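Local coordinates for cupin domain protein (PDB 5ZBF) that probably acts as an iron-binding cupin isomerase in the biosynthesis of the Choi moiety of aeruginosin, at residues 68-71 and 72-75. Numbering follows the deposited sequence.
Sequences PLRA and LQDI
Asp74 OD2 takes two hydrogen bonds from Arg70, one from the main chain and one from the side chain. Arg70 N reaches Asp74 OD2 at 2.8 Å on its anti side. Arg70 NE comes in on the syn side, 2.9 Å from Asp74 OD2. Both donors lie on the same face of the carboxylate. Beside them Arg70 NH2 donates to the syn lone pair of Asp74 OD1, at 3.0 Å. The salt bridge is therefore side-on and two-pronged. The guanidinium and carboxylate are nearly coplanar, their planes 22° apart, and both side-chain bonds run almost straight. The Arg70 chain bends at chi3 (-59°), which turns the edge of the guanidinium toward the carboxylate of Asp74. The Gln73 amide lies against the guanidinium, the two planes 34° apart. Its OE1 sits over one face, toward the rim, 3.6 Å from Arg70 NH1.

The main chain makes a type II beta turn over residues 70-73, with Leu72 in the left-handed region. Gln73 N donates to Arg70 O at 3.3 Å, which closes the turn. Asp74 N adds a weak bond to the same oxygen. A water bridges Arg70 O and Asp74 O, at 2.6 Å from the latter. An alanine in place of Asp74 would probably leave the Arg70 guanidinium without its counter-charge and free to swing, and Arg70 N without this acceptor.

Thr114 OG1 also hydrogen-bonds to Asp74 OD1, tying the ion pair to the neighbouring strand. The turn joins two sheets of the N-terminal cupin domain. Strand 65-70 pairs with strand 57-62, through Leu69 and Leu58. Strand 74-78 lies between strands 48-55 and 112-119, and Leu69 and Asp74 both touch Val112 of the latter.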
ATOM      1  N   PRO A  68       0.591   1.380  18.518  1.00 27.48           N
ATOM      2  CA  PRO A  68       1.403   2.281  17.703  1.00 28.78           C
ATOM      3  C   PRO A  68       1.771   1.666  16.346  1.00 26.24           C
ATOM      4  O   PRO A  68       1.940   0.451  16.235  1.00 29.07           O
ATOM      5  CB  PRO A  68       2.641   2.538  18.571  1.00 34.44           C
ATOM      6  CG  PRO A  68       2.704   1.396  19.530  1.00 36.54           C
ATOM      7  CD  PRO A  68       1.309   0.873  19.703  1.00 32.82           C
ATOM      8  N   LEU A  69       1.866   2.516  15.330  1.00 24.95           N
ATOM      9  CA  LEU A  69       2.205   2.111  13.970  1.00 21.69           C
ATOM     10  C   LEU A  69       3.440   2.883  13.535  1.00 21.93           C
ATOM     11  O   LEU A  69       3.422   4.114  13.498  1.00 27.10           O
ATOM     12  CB  LEU A  69       1.053   2.391  13.007  1.00 23.92           C
ATOM     13  CG  LEU A  69      -0.281   1.701  13.283  1.00 23.64           C
ATOM     14  CD1 LEU A  69      -1.384   2.229  12.382  1.00 23.80           C
ATOM     15  CD2 LEU A  69      -0.144   0.201  13.103  1.00 23.87           C
ATOM     16  N   ARG A  70       4.504   2.154  13.206  1.00 21.59           N
ATOM     17  CA  ARG A  70       5.778   2.763  12.813  1.00 20.59           C
ATOM     18  C   ARG A  70       5.911   2.844  11.303  1.00 18.79           C
ATOM     19  O   ARG A  70       5.493   1.939  10.581  1.00 19.79           O
ATOM     20  CB  ARG A  70       6.944   1.945  13.362  1.00 23.87           C
ATOM     21  CG  ARG A  70       7.036   1.929  14.885  1.00 25.23           C
ATOM     22  CD  ARG A  70       7.957   0.844  15.387  1.00 28.56           C
ATOM     23  NE  ARG A  70       7.489  -0.459  14.928  1.00 24.09           N
ATOM     24  CZ  ARG A  70       8.186  -1.586  15.023  1.00 25.62           C
ATOM     25  NH1 ARG A  70       9.384  -1.589  15.584  1.00 26.91           N
ATOM     26  NH2 ARG A  70       7.670  -2.715  14.554  1.00 25.17           N
ATOM     27  N   ALA A  71       6.533   3.927  10.844  1.00 18.38           N
ATOM     28  CA  ALA A  71       6.740   4.174   9.414  1.00 18.87           C
ATOM     29  C   ALA A  71       7.506   3.019   8.751  1.00 19.85           C
ATOM     30  O   ALA A  71       8.522   2.565   9.271  1.00 19.54           O
ATOM     31  CB  ALA A  71       7.504   5.468   9.219  1.00 20.63           C
ATOM     32  N   LEU A  72       6.982   2.555   7.619  1.00 18.04           N
ATOM     33  CA  LEU A  72       7.609   1.533   6.777  1.00 19.24           C
ATOM     34  C   LEU A  72       7.842   0.195   7.491  1.00 20.89           C
ATOM     35  O   LEU A  72       8.679  -0.603   7.053  1.00 24.55           O
ATOM     36  CB  LEU A  72       8.909   2.071   6.167  1.00 20.79           C
ATOM     37  CG  LEU A  72       8.760   3.399   5.419  1.00 20.80           C
ATOM     38  CD1 LEU A  72      10.124   3.843   4.923  1.00 23.56           C
ATOM     39  CD2 LEU A  72       7.781   3.283   4.261  1.00 21.58           C
ATOM     40  N   GLN A  73       7.086  -0.062   8.563  1.00 21.01           N
ATOM     41  CA  GLN A  73       7.226  -1.296   9.352  1.00 20.22           C
ATOM     42  C   GLN A  73       5.901  -2.018   9.616  1.00 19.99           C
ATOM     43  O   GLN A  73       5.767  -3.212   9.329  1.00 22.09           O
ATOM     44  CB  GLN A  73       7.904  -1.018  10.692  1.00 21.76           C
ATOM     45  CG  GLN A  73       9.332  -0.499  10.589  1.00 25.15           C
ATOM     46  CD  GLN A  73      10.115  -0.693  11.877  1.00 32.74           C
ATOM     47  OE1 GLN A  73      10.546  -1.807  12.200  1.00 45.29           O
ATOM     48  NE2 GLN A  73      10.310   0.382  12.613  1.00 35.94           N
ATOM     49  N   ASP A  74       4.929  -1.288  10.161  1.00 19.46           N
ATOM     50  CA  ASP A  74       3.708  -1.897  10.644  1.00 19.83           C
ATOM     51  C   ASP A  74       2.562  -1.715   9.646  1.00 21.20           C
ATOM     52  O   ASP A  74       2.492  -0.719   8.924  1.00 22.06           O
ATOM     53  CB  ASP A  74       3.354  -1.314  12.015  1.00 23.07           C
ATOM     54  CG  ASP A  74       4.462  -1.531  13.055  1.00 25.29           C
ATOM     55  OD1 ASP A  74       5.058  -2.625  13.090  1.00 25.76           O
ATOM     56  OD2 ASP A  74       4.769  -0.592  13.822  1.00 24.77           O
ATOM     57  N   ILE A  75       1.710  -2.734   9.571  1.00 22.07           N
ATOM     58  CA  ILE A  75       0.513  -2.624   8.769  0.50 22.52           C
ATOM     59  C   ILE A  75      -0.697  -2.848   9.686  1.00 21.00           C
ATOM     60  O   ILE A  75      -0.771  -3.811  10.449  1.00 21.68           O
ATOM     61  CB  ILE A  75       0.576  -3.494   7.471  0.50 30.15           C
ATOM     62  CG1 ILE A  75      -0.348  -4.704   7.484  0.50 34.64           C
ATOM     63  CG2 ILE A  75       2.005  -3.909   7.117  0.50 29.90           C
ATOM     64  CD1 ILE A  75      -1.588  -4.463   6.667  0.50 36.00           C
TER
HETATM   65  O   HOH W   1       2.734   1.729   9.696  1.00 23.89           O
HETATM   66  O   HOH W   2      10.316   3.506  11.215  1.00 49.13           O